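Local coordinates for beta-lactamase-like protein (Koribacter versatilis, PDB 6B9V) that probably cleaves reactive FAD photoproducts as a metal-dependent diphosphatase of the PhnP family, within the metallo-beta-lactamase-like hydrolases, at residues H78-H83 with V158-T163; P207-L212 with F229-H234; L64-K69 with G255-F260; D54-P57 with E61-L64. One frame throughout, in Å; residues are numbered along the deposited sequence.

Contact 1: residues H78-H83 with V158-T163; sequences HGHADH and VIHGET. With MN (manganese (II) ion), chain D; MN (manganese (II) ion), chain C.
His160 reaches from the end of strand 151-160 to meet His78 and His80 around a shared manganese ion. Its CB lies on the side of segment 78-83, and CG is anti to the backbone N (chi1 -172°), which carries the ring out from the strand. Along one flank of that ring CD2 comes within 3.6 Å of His78 CD2, a carbon near the plane of the His160 ring; the two ring planes stand at 85°. On the other flank ND1 is hydrogen-bonded to the backbone O of Thr208, which with the metal bond fixes the ring's rotation. At the tip, NE2 of His160 binds the manganese at 2.2 Å. His78 uses its NE2 on the same ion, also at 2.2 Å, whereas His80 coordinates through ND1, at 2.0 Å. The rings of His80 and His160 meet rim to rim, drawn together by the metal, with His160 NE2 at the edge of the His80 ring, 3.1 Å from His80 CE1. Asp178 completes the protein ligands of this ion. The second manganese is held by Asp82 OD2 and His83 NE2 together with His231 and the bridging Asp178. This is the HxHxDH signature of the metallo-beta-lactamase fold, with His160 supplied from a strand of the second sheet.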
loop_
_atom_site.group_PDB
_atom_site.type_symbol
_atom_site.label_atom_id
_atom_site.label_comp_id
_atom_site.label_asym_id
_atom_site.label_seq_id
_atom_site.Cartn_x
_atom_site.Cartn_y
_atom_site.Cartn_z
ATOM N N HIS A 78 -4.680 -15.994 -4.710
ATOM C CA HIS A 78 -5.818 -16.035 -3.793
ATOM C C HIS A 78 -6.149 -14.626 -3.313
ATOM O O HIS A 78 -5.498 -13.661 -3.721
ATOM C CB HIS A 78 -5.568 -16.966 -2.578
ATOM C CG HIS A 78 -4.480 -16.512 -1.648
ATOM N ND1 HIS A 78 -3.202 -16.201 -2.079
ATOM C CD2 HIS A 78 -4.447 -16.382 -0.296
ATOM C CE1 HIS A 78 -2.451 -15.881 -1.046
ATOM N NE2 HIS A 78 -3.181 -15.979 0.051
ATOM N N GLY A 79 -7.143 -14.524 -2.435
ATOM C CA GLY A 79 -7.753 -13.238 -2.113
ATOM C C GLY A 79 -7.389 -12.547 -0.811
ATOM O O GLY A 79 -8.025 -11.549 -0.444
ATOM N N HIS A 80 -6.381 -13.061 -0.108
ATOM C CA HIS A 80 -5.911 -12.420 1.116
ATOM C C HIS A 80 -5.389 -11.011 0.840
ATOM O O HIS A 80 -4.924 -10.708 -0.253
ATOM C CB HIS A 80 -4.828 -13.275 1.794
ATOM C CG HIS A 80 -5.385 -14.460 2.522
ATOM N ND1 HIS A 80 -4.614 -15.536 2.911
ATOM C CD2 HIS A 80 -6.644 -14.731 2.934
ATOM C CE1 HIS A 80 -5.380 -16.424 3.525
ATOM N NE2 HIS A 80 -6.615 -15.959 3.552
ATOM N N ALA A 81 -5.493 -10.150 1.845
ATOM C CA ALA A 81 -5.184 -8.733 1.695
ATOM C C ALA A 81 -3.780 -8.439 1.166
ATOM O O ALA A 81 -3.601 -7.517 0.340
ATOM C CB ALA A 81 -5.396 -8.029 3.030
ATOM N N ASP A 82 -2.788 -9.212 1.627
ATOM C CA ASP A 82 -1.417 -8.979 1.200
ATOM C C ASP A 82 -1.189 -9.337 -0.275
ATOM O O ASP A 82 -0.101 -9.069 -0.806
ATOM C CB ASP A 82 -0.403 -9.727 2.106
ATOM C CG ASP A 82 -0.734 -11.214 2.314
ATOM O OD1 ASP A 82 -1.901 -11.578 2.552
ATOM O OD2 ASP A 82 0.222 -12.015 2.280
ATOM N N HIS A 83 -2.214 -9.880 -0.934
ATOM C CA HIS A 83 -2.120 -10.275 -2.342
ATOM C C HIS A 83 -3.054 -9.474 -3.257
ATOM O O HIS A 83 -2.964 -9.584 -4.476
ATOM C CB HIS A 83 -2.418 -11.782 -2.475
ATOM C CG HIS A 83 -1.480 -12.634 -1.675
ATOM N ND1 HIS A 83 -0.381 -13.253 -2.235
ATOM C CD2 HIS A 83 -1.426 -12.899 -0.346
ATOM C CE1 HIS A 83 0.293 -13.884 -1.290
ATOM N NE2 HIS A 83 -0.328 -13.698 -0.138
ATOM N N VAL A 158 -2.864 -25.796 -4.434
ATOM C CA VAL A 158 -2.182 -26.032 -3.167
ATOM C C VAL A 158 -3.156 -25.742 -2.016
ATOM O O VAL A 158 -4.193 -25.100 -2.218
ATOM C CB VAL A 158 -0.888 -25.183 -3.022
ATOM C CG1 VAL A 158 0.119 -25.543 -4.132
ATOM C CG2 VAL A 158 -1.172 -23.670 -3.048
ATOM N N ILE A 159 -2.827 -26.231 -0.822
ATOM C CA ILE A 159 -3.703 -26.084 0.335
ATOM C C ILE A 159 -3.124 -25.064 1.322
ATOM O O ILE A 159 -2.008 -25.216 1.803
ATOM C CB ILE A 159 -3.924 -27.433 1.029
ATOM C CG1 ILE A 159 -4.545 -28.423 0.045
ATOM C CG2 ILE A 159 -4.819 -27.265 2.263
ATOM C CD1 ILE A 159 -5.890 -27.963 -0.506
ATOM N N HIS A 160 -3.910 -24.021 1.588
ATOM C CA HIS A 160 -3.542 -22.862 2.399
ATOM C C HIS A 160 -4.380 -23.014 3.662
ATOM O O HIS A 160 -5.500 -22.498 3.746
ATOM C CB HIS A 160 -3.849 -21.563 1.623
ATOM C CG HIS A 160 -3.355 -20.290 2.263
ATOM N ND1 HIS A 160 -2.387 -20.259 3.238
ATOM C CD2 HIS A 160 -3.673 -18.995 1.997
ATOM C CE1 HIS A 160 -2.140 -18.994 3.570
ATOM N NE2 HIS A 160 -2.906 -18.215 2.839
ATOM N N GLY A 161 -3.861 -23.812 4.596
ATOM C CA GLY A 161 -4.586 -24.209 5.797
ATOM C C GLY A 161 -5.581 -25.322 5.514
ATOM O O GLY A 161 -5.245 -26.501 5.542
ATOM N N GLU A 162 -6.828 -24.947 5.269
ATOM C CA GLU A 162 -7.780 -25.882 4.686
ATOM C C GLU A 162 -8.452 -25.302 3.433
ATOM O O GLU A 162 -9.394 -25.899 2.905
ATOM C CB GLU A 162 -8.836 -26.287 5.720
ATOM C CG GLU A 162 -9.643 -25.133 6.271
ATOM C CD GLU A 162 -10.520 -25.552 7.439
ATOM O OE1 GLU A 162 -10.612 -26.773 7.704
ATOM O OE2 GLU A 162 -11.110 -24.662 8.092
ATOM N N THR A 163 -7.964 -24.156 2.952
ATOM C CA THR A 163 -8.543 -23.538 1.754
ATOM C C THR A 163 -7.718 -23.863 0.507
ATOM O O THR A 163 -6.524 -23.645 0.517
ATOM C CB THR A 163 -8.618 -22.003 1.912
ATOM O OG1 THR A 163 -9.416 -21.677 3.056
ATOM C CG2 THR A 163 -9.199 -21.336 0.658
HETATM MN MN MN D . -2.745 -16.055 2.253
HETATM MN MN MN C . 0.197 -14.201 1.918
#

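Contact 2: residues P207-L212 with F229-H234; sequences PTHSTL and FTHISH. With ZN (zinc ion), chain F; MN (manganese (II) ion), chain C; PO4 (phosphate ion), chain E.
His209 and His231 bring their rings together beside the manganese ion that His231 binds, their planes inclined at 42° and their centroids 4.3 Å apart. The rings meet obliquely, neither stacked nor edge-to-face, with the imidazole of His209 on the side of one face of His231; the very close approach of the two CE1 atoms is doubtful. Each ring also presents an edge to the phosphate ion, probably acquired from the crystallisation liquor. His209 NE2 forks between two of its oxygens, at 2.9 Å from phosphate O2 and 3.1 Å from phosphate O3, both bonds bent, with the phosphorus in the plane of the ring. His231 instead spends NE2 on the metal, 2.2 Å away, and phosphate O1 binds that same ion at 2.1 Å. His209 ND1 is hydrogen-bonded to Asp199 OD2, which together with the phosphate bonds holds the ring's rotation. At the other end of the contact the chemistry is apolar: Leu212 and Phe229 cross at about a right angle, with Leu212 CD1 3.7 Å from Phe229 CD2. Leu212 begins helix 212-222, while Phe229 lies on strand 226-230, between strands 195-199 and 249-251; its ring also packs on Val216 of that helix and on Leu251 of the neighbouring strand.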
loop_
_atom_site.group_PDB
_atom_site.type_symbol
_atom_site.label_atom_id
_atom_site.label_comp_id
_atom_site.label_asym_id
_atom_site.label_seq_id
_atom_site.Cartn_x
_atom_site.Cartn_y
_atom_site.Cartn_z
ATOM N N PRO A 207 -0.213 -22.722 11.031
ATOM C CA PRO A 207 -1.411 -23.374 10.484
ATOM C C PRO A 207 -1.616 -23.231 8.960
ATOM O O PRO A 207 -2.228 -24.117 8.371
ATOM C CB PRO A 207 -2.554 -22.684 11.241
ATOM C CG PRO A 207 -1.930 -22.274 12.549
ATOM C CD PRO A 207 -0.538 -21.834 12.172
ATOM N N THR A 208 -1.144 -22.159 8.329
ATOM C CA THR A 208 -1.485 -21.957 6.918
ATOM C C THR A 208 -0.281 -21.767 6.010
ATOM O O THR A 208 -0.447 -21.566 4.803
ATOM C CB THR A 208 -2.443 -20.743 6.725
ATOM O OG1 THR A 208 -1.808 -19.551 7.182
ATOM C CG2 THR A 208 -3.749 -20.950 7.500
ATOM N N HIS A 209 0.928 -21.843 6.576
ATOM C CA HIS A 209 2.143 -21.651 5.785
ATOM C C HIS A 209 3.084 -22.841 5.987
ATOM O O HIS A 209 2.767 -23.761 6.733
ATOM C CB HIS A 209 2.828 -20.316 6.148
ATOM C CG HIS A 209 2.089 -19.109 5.657
ATOM N ND1 HIS A 209 2.296 -18.564 4.402
ATOM C CD2 HIS A 209 1.129 -18.336 6.238
ATOM C CE1 HIS A 209 1.504 -17.521 4.232
ATOM N NE2 HIS A 209 0.791 -17.356 5.331
ATOM N N SER A 210 4.212 -22.845 5.286
ATOM C CA SER A 210 5.177 -23.938 5.387
ATOM C C SER A 210 6.423 -23.452 6.124
ATOM O O SER A 210 6.798 -22.288 5.977
ATOM C CB SER A 210 5.552 -24.458 3.992
ATOM O OG SER A 210 6.427 -25.563 4.087
ATOM N N THR A 211 7.055 -24.334 6.903
ATOM C CA THR A 211 8.303 -24.006 7.581
ATOM C C THR A 211 9.494 -24.162 6.659
ATOM O O THR A 211 9.411 -24.816 5.613
ATOM C CB THR A 211 8.557 -24.901 8.818
ATOM O OG1 THR A 211 8.753 -26.260 8.397
ATOM C CG2 THR A 211 7.386 -24.819 9.781
ATOM N N LEU A 212 10.607 -23.575 7.072
ATOM C CA LEU A 212 11.870 -23.726 6.356
ATOM C C LEU A 212 12.187 -25.201 6.139
ATOM O O LEU A 212 12.513 -25.614 5.022
ATOM C CB LEU A 212 13.011 -23.044 7.133
ATOM C CG LEU A 212 14.331 -22.832 6.389
ATOM C CD1 LEU A 212 14.149 -21.816 5.263
ATOM C CD2 LEU A 212 15.413 -22.368 7.358
ATOM N N PHE A 229 12.855 -19.592 -1.781
ATOM C CA PHE A 229 11.768 -19.478 -0.823
ATOM C C PHE A 229 11.255 -18.041 -0.760
ATOM O O PHE A 229 12.028 -17.077 -0.892
ATOM C CB PHE A 229 12.201 -19.923 0.572
ATOM C CG PHE A 229 12.537 -21.398 0.680
ATOM C CD1 PHE A 229 12.018 -22.323 -0.217
ATOM C CD2 PHE A 229 13.372 -21.848 1.688
ATOM C CE1 PHE A 229 12.327 -23.691 -0.100
ATOM C CE2 PHE A 229 13.689 -23.211 1.814
ATOM C CZ PHE A 229 13.164 -24.127 0.921
ATOM N N THR A 230 9.962 -17.897 -0.517
ATOM C CA THR A 230 9.376 -16.546 -0.454
ATOM C C THR A 230 8.320 -16.510 0.654
ATOM O O THR A 230 8.138 -17.506 1.367
ATOM C CB THR A 230 8.787 -16.146 -1.828
ATOM O OG1 THR A 230 8.381 -14.768 -1.817
ATOM C CG2 THR A 230 7.588 -17.042 -2.190
ATOM N N HIS A 231 7.646 -15.369 0.810
ATOM C CA HIS A 231 6.678 -15.123 1.896
ATOM C C HIS A 231 7.376 -15.175 3.266
ATOM O O HIS A 231 6.803 -15.591 4.266
ATOM C CB HIS A 231 5.513 -16.116 1.848
ATOM C CG HIS A 231 4.216 -15.535 2.327
ATOM N ND1 HIS A 231 3.991 -15.211 3.645
ATOM C CD2 HIS A 231 3.087 -15.206 1.657
ATOM C CE1 HIS A 231 2.770 -14.715 3.773
ATOM N NE2 HIS A 231 2.209 -14.682 2.579
ATOM N N ILE A 232 8.600 -14.666 3.291
ATOM C CA ILE A 232 9.510 -14.813 4.422
ATOM C C ILE A 232 9.237 -13.794 5.533
ATOM O O ILE A 232 9.063 -12.610 5.246
ATOM C CB ILE A 232 10.963 -14.652 3.951
ATOM C CG1 ILE A 232 11.322 -15.761 2.945
ATOM C CG2 ILE A 232 11.930 -14.636 5.144
ATOM C CD1 ILE A 232 12.470 -15.382 2.037
ATOM N N SER A 233 9.222 -14.259 6.783
ATOM C CA SER A 233 8.978 -13.396 7.952
ATOM C C SER A 233 10.278 -12.974 8.643
ATOM O O SER A 233 11.364 -13.436 8.278
ATOM C CB SER A 233 8.082 -14.122 8.966
ATOM O OG SER A 233 8.847 -15.060 9.712
ATOM N N HIS A 234 10.182 -12.111 9.659
ATOM C CA HIS A 234 11.384 -11.682 10.373
ATOM C C HIS A 234 12.041 -12.797 11.191
ATOM O O HIS A 234 13.105 -12.613 11.793
ATOM C CB HIS A 234 11.080 -10.443 11.259
ATOM C CG HIS A 234 10.063 -10.658 12.341
ATOM N ND1 HIS A 234 9.949 -9.863 13.463
ATOM C CD2 HIS A 234 9.146 -11.649 12.499
ATOM C CE1 HIS A 234 8.983 -10.322 14.237
ATOM N NE2 HIS A 234 8.480 -11.406 13.676
HETATM ZN ZN ZN F . 11.124 -8.278 14.013
HETATM MN MN MN C . 0.197 -14.201 1.918
HETATM P P PO4 E . -1.450 -14.701 4.450
HETATM O O1 PO4 E . -1.671 -14.310 2.985
HETATM O O2 PO4 E . 0.012 -14.635 4.803
HETATM O O3 PO4 E . -1.931 -16.113 4.689
HETATM O O4 PO4 E . -2.194 -13.733 5.353
#

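Contact 3: residues L64-K69 with G255-F260; sequences LREGIK and GLKLEF
Glu66 and Lys257 join the last turn of helix 59-66 to the start of strand 257-263 by a salt bridge. The two side chains approach from opposite directions, and one carboxylate oxygen makes the ion pair: Glu66 OE2 lies 3.2 Å from Lys257 NZ, a weak hydrogen bond within it. Lys257 runs extended to CE and then bends at its last torsion (chi4 -75°), turning NZ to the acid; its ammonium also bonds Thr8 OG1. In Glu66 a bend at chi2 (-74°) brings the carboxylate round to Lys257 and the water. The second kind of link is water-mediated. A single water donates to Glu66 OE1 at 2.9 Å and to the backbone O of Gly255 at 2.7 Å, so the two oxygens of the carboxylate grip different points of the 255-260 segment. Carbon contact is slight: Lys257 CE comes to 3.5 Å from Glu66 OE2, and Gly255 CA stays 4.2 Å from Glu66 OE1. Gly67, the first residue to leave helical angles, has the positive phi of a Schellman motif. The contact lies at the protein surface, over the edge of the first sheet: strand 257-263 is outermost there and pairs with strand 2-9, while Glu66 and Lys257 both pack on Met43 of the next strand, 41-46.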
loop_
_atom_site.group_PDB
_atom_site.type_symbol
_atom_site.label_atom_id
_atom_site.label_comp_id
_atom_site.label_asym_id
_atom_site.label_seq_id
_atom_site.Cartn_x
_atom_site.Cartn_y
_atom_site.Cartn_z
ATOM N N LEU A 64 7.149 1.217 -9.483
ATOM C CA LEU A 64 8.059 2.345 -9.688
ATOM C C LEU A 64 9.496 1.869 -9.672
ATOM O O LEU A 64 10.301 2.260 -10.511
ATOM C CB LEU A 64 7.845 3.419 -8.609
ATOM C CG LEU A 64 6.533 4.187 -8.701
ATOM C CD1 LEU A 64 6.377 5.072 -7.465
ATOM C CD2 LEU A 64 6.513 5.035 -9.998
ATOM N N ARG A 65 9.793 1.002 -8.706
ATOM C CA ARG A 65 11.086 0.352 -8.543
ATOM C C ARG A 65 11.573 -0.320 -9.820
ATOM O O ARG A 65 12.766 -0.274 -10.166
ATOM C CB ARG A 65 10.955 -0.717 -7.448
ATOM C CG ARG A 65 12.124 -0.952 -6.600
ATOM C CD ARG A 65 11.620 -1.263 -5.218
ATOM N NE ARG A 65 11.058 -2.608 -5.079
ATOM C CZ ARG A 65 11.350 -3.368 -4.032
ATOM N NH1 ARG A 65 12.170 -2.878 -3.117
ATOM N NH2 ARG A 65 10.851 -4.586 -3.896
ATOM N N GLU A 66 10.654 -1.000 -10.493
ATOM C CA GLU A 66 11.045 -1.755 -11.675
ATOM C C GLU A 66 10.725 -1.071 -13.005
ATOM O O GLU A 66 10.923 -1.663 -14.074
ATOM C CB GLU A 66 10.387 -3.128 -11.637
ATOM C CG GLU A 66 10.907 -3.999 -10.509
ATOM C CD GLU A 66 12.297 -4.534 -10.797
ATOM O OE1 GLU A 66 12.958 -5.039 -9.861
ATOM O OE2 GLU A 66 12.726 -4.452 -11.969
ATOM N N GLY A 67 10.234 0.163 -12.942
ATOM C CA GLY A 67 9.922 0.930 -14.140
ATOM C C GLY A 67 8.805 0.347 -14.989
ATOM O O GLY A 67 8.830 0.471 -16.214
ATOM N N ILE A 68 7.821 -0.285 -14.350
ATOM C CA ILE A 68 6.681 -0.842 -15.080
ATOM C C ILE A 68 5.838 0.261 -15.726
ATOM O O ILE A 68 5.394 1.191 -15.052
ATOM C CB ILE A 68 5.781 -1.687 -14.167
ATOM C CG1 ILE A 68 6.552 -2.913 -13.651
ATOM C CG2 ILE A 68 4.498 -2.109 -14.908
ATOM C CD1 ILE A 68 5.778 -3.724 -12.619
ATOM N N LYS A 69 5.622 0.146 -17.033
ATOM C CA LYS A 69 4.880 1.155 -17.786
ATOM C C LYS A 69 3.583 0.581 -18.349
ATOM O O LYS A 69 2.728 1.315 -18.831
ATOM C CB LYS A 69 5.737 1.705 -18.933
ATOM C CG LYS A 69 7.047 2.359 -18.503
ATOM C CD LYS A 69 6.817 3.764 -17.954
ATOM C CE LYS A 69 8.125 4.428 -17.537
ATOM N NZ LYS A 69 7.899 5.774 -16.935
ATOM N N GLY A 255 13.910 -7.883 -5.780
ATOM C CA GLY A 255 14.735 -7.427 -6.884
ATOM C C GLY A 255 15.448 -8.547 -7.627
ATOM O O GLY A 255 16.018 -8.332 -8.694
ATOM N N LEU A 256 15.408 -9.752 -7.072
ATOM C CA LEU A 256 16.003 -10.912 -7.739
ATOM C C LEU A 256 15.430 -11.122 -9.140
ATOM O O LEU A 256 14.214 -11.180 -9.315
ATOM C CB LEU A 256 15.773 -12.171 -6.905
ATOM C CG LEU A 256 16.249 -13.509 -7.486
ATOM C CD1 LEU A 256 17.744 -13.496 -7.727
ATOM C CD2 LEU A 256 15.858 -14.627 -6.507
ATOM N N LYS A 257 16.302 -11.237 -10.135
ATOM C CA LYS A 257 15.864 -11.519 -11.495
ATOM C C LYS A 257 16.433 -12.857 -11.957
ATOM O O LYS A 257 17.606 -13.136 -11.752
ATOM C CB LYS A 257 16.288 -10.388 -12.455
ATOM C CG LYS A 257 15.515 -9.101 -12.232
ATOM C CD LYS A 257 15.876 -8.037 -13.268
ATOM C CE LYS A 257 14.974 -6.825 -13.142
ATOM N NZ LYS A 257 13.591 -7.054 -13.683
ATOM N N LEU A 258 15.594 -13.665 -12.592
ATOM C CA LEU A 258 15.955 -15.015 -12.993
ATOM C C LEU A 258 15.530 -15.288 -14.419
ATOM O O LEU A 258 14.408 -14.969 -14.799
ATOM C CB LEU A 258 15.294 -16.029 -12.071
ATOM C CG LEU A 258 15.660 -15.953 -10.590
ATOM C CD1 LEU A 258 14.669 -16.789 -9.762
ATOM C CD2 LEU A 258 17.096 -16.426 -10.394
ATOM N N GLU A 259 16.414 -15.901 -15.198
ATOM C CA GLU A 259 16.112 -16.207 -16.591
ATOM C C GLU A 259 15.632 -17.641 -16.695
ATOM O O GLU A 259 16.131 -18.514 -15.992
ATOM C CB GLU A 259 17.342 -15.986 -17.480
ATOM C CG GLU A 259 17.022 -16.003 -18.967
ATOM C CD GLU A 259 18.243 -15.780 -19.837
ATOM O OE1 GLU A 259 19.168 -15.062 -19.396
ATOM O OE2 GLU A 259 18.271 -16.313 -20.967
ATOM N N PHE A 260 14.648 -17.889 -17.551
ATOM C CA PHE A 260 14.174 -19.257 -17.760
ATOM C C PHE A 260 13.575 -19.389 -19.156
ATOM O O PHE A 260 13.603 -18.441 -19.931
ATOM C CB PHE A 260 13.171 -19.670 -16.682
ATOM C CG PHE A 260 11.861 -18.948 -16.745
ATOM C CD1 PHE A 260 10.730 -19.584 -17.240
ATOM C CD2 PHE A 260 11.754 -17.636 -16.300
ATOM C CE1 PHE A 260 9.519 -18.922 -17.304
ATOM C CE2 PHE A 260 10.543 -16.967 -16.347
ATOM C CZ PHE A 260 9.422 -17.610 -16.844
HETATM O O HOH W 1 15.659 -6.004 -10.003
#

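Contact 4: residues D54-P57 with E61-L64; sequences DTTP and EQAL
A buried polar contact, made by one direct hydrogen bond and one water bridge, ties the loop after strand 49-53 to helix 59-66 only a few residues further along the chain. The Thr56 hydroxyl donates to the side-chain amide of Gln62, with Thr56 OG1 2.9 Å from Gln62 OE1. The two side chains cross at about a right angle, and the hydroxyl sits above the carbonyl plane, 45° out of it, with a C=O...O angle of 108°. Gln62 is extended beyond CG, long enough to carry its amide from the helix to the loop. A water takes up a second approach to the same oxygen: it donates to Gln62 OE1 at 2.8 Å and to Asp54 O at 3.2 Å, and accepts from Thr56 N at 3.0 Å. OE1 is therefore gripped twice, while Gln62 NE2 is bound to the backbone O of Arg39, so both ends of the buried amide have partners and its flip is fixed. Thr56 OG1 in turn accepts from Asp58 N, just before the helix. The same loop serves the metal centre from the second shell: Asp54 OD2 is hydrogen-bonded to ND1 of His83, a manganese ligand. Such a loop between strand and helix, with an aspartate backing a metal-binding histidine, belongs to the active-site scaffold of the metallo-beta-lactamase fold.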
loop_
_atom_site.group_PDB
_atom_site.type_symbol
_atom_site.label_atom_id
_atom_site.label_comp_id
_atom_site.label_asym_id
_atom_site.label_seq_id
_atom_site.Cartn_x
_atom_site.Cartn_y
_atom_site.Cartn_z
ATOM N N ASP A 54 -0.289 -11.412 -8.577
ATOM C CA ASP A 54 -0.793 -10.754 -7.350
ATOM C C ASP A 54 -0.506 -9.245 -7.323
ATOM O O ASP A 54 0.480 -8.772 -7.874
ATOM C CB ASP A 54 -0.230 -11.433 -6.085
ATOM C CG ASP A 54 -0.855 -12.810 -5.834
ATOM O OD1 ASP A 54 -1.927 -13.092 -6.412
ATOM O OD2 ASP A 54 -0.288 -13.608 -5.059
ATOM N N THR A 55 -1.401 -8.491 -6.694
ATOM C CA THR A 55 -1.219 -7.052 -6.566
ATOM C C THR A 55 -1.177 -6.685 -5.095
ATOM O O THR A 55 -2.221 -6.439 -4.489
ATOM C CB THR A 55 -2.344 -6.258 -7.262
ATOM O OG1 THR A 55 -3.614 -6.686 -6.763
ATOM C CG2 THR A 55 -2.288 -6.455 -8.785
ATOM N N THR A 56 0.028 -6.654 -4.529
ATOM C CA THR A 56 0.195 -6.457 -3.094
ATOM C C THR A 56 -0.053 -5.000 -2.725
ATOM O O THR A 56 -0.038 -4.137 -3.586
ATOM C CB THR A 56 1.617 -6.855 -2.605
ATOM O OG1 THR A 56 2.545 -5.779 -2.846
ATOM C CG2 THR A 56 2.097 -8.151 -3.276
ATOM N N PRO A 57 -0.291 -4.731 -1.440
ATOM C CA PRO A 57 -0.386 -3.337 -0.999
ATOM C C PRO A 57 0.860 -2.518 -1.333
ATOM O O PRO A 57 0.783 -1.289 -1.295
ATOM C CB PRO A 57 -0.568 -3.458 0.518
ATOM C CG PRO A 57 -0.165 -4.922 0.860
ATOM C CD PRO A 57 -0.596 -5.677 -0.352
ATOM N N GLU A 61 4.983 1.011 -5.150
ATOM C CA GLU A 61 6.429 1.013 -4.915
ATOM C C GLU A 61 7.136 -0.018 -5.806
ATOM O O GLU A 61 8.197 0.262 -6.375
ATOM C CB GLU A 61 6.748 0.727 -3.430
ATOM C CG GLU A 61 8.269 0.726 -3.089
ATOM C CD GLU A 61 8.601 0.576 -1.572
ATOM O OE1 GLU A 61 7.700 0.669 -0.681
ATOM O OE2 GLU A 61 9.800 0.378 -1.266
ATOM N N GLN A 62 6.552 -1.211 -5.907
ATOM C CA GLN A 62 7.151 -2.298 -6.704
ATOM C C GLN A 62 7.234 -1.926 -8.195
ATOM O O GLN A 62 8.257 -2.156 -8.871
ATOM C CB GLN A 62 6.366 -3.614 -6.495
ATOM C CG GLN A 62 6.507 -4.166 -5.038
ATOM C CD GLN A 62 5.531 -5.285 -4.657
ATOM O OE1 GLN A 62 4.387 -5.317 -5.097
ATOM N NE2 GLN A 62 5.987 -6.200 -3.777
ATOM N N ALA A 63 6.158 -1.326 -8.694
ATOM C CA ALA A 63 6.097 -0.900 -10.085
ATOM C C ALA A 63 7.084 0.235 -10.372
ATOM O O ALA A 63 7.775 0.223 -11.385
ATOM C CB ALA A 63 4.665 -0.463 -10.448
ATOM N N LEU A 64 7.149 1.217 -9.483
ATOM C CA LEU A 64 8.059 2.345 -9.688
ATOM C C LEU A 64 9.496 1.869 -9.672
ATOM O O LEU A 64 10.301 2.260 -10.511
ATOM C CB LEU A 64 7.845 3.419 -8.609
ATOM C CG LEU A 64 6.533 4.187 -8.701
ATOM C CD1 LEU A 64 6.377 5.072 -7.465
ATOM C CD2 LEU A 64 6.513 5.035 -9.998
HETATM O O HOH W 2 2.276 -6.573 -6.452
#

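Contacts 1 and 4 are buried and contact 2 partly so. Contact 1 and the His231 side of contact 2 supply manganese ligands, while His209 adds a hold on the phosphate; contact 2 thus combines ion chemistry with apolar packing. Contact 4 adjoins contact 1 through Asp54 and His83, trading metal ligation for neutral hydrogen bonds and a bridging water. Contact 3 is the surface member, about 12 Å from contact 1 between nearest atoms, and relies on opposite charges and a water bridge. It shares helix 59-66, and Leu64 itself, with contact 4, so that one helix is fastened to the edge strand at its end and to the active-site loop one turn earlier.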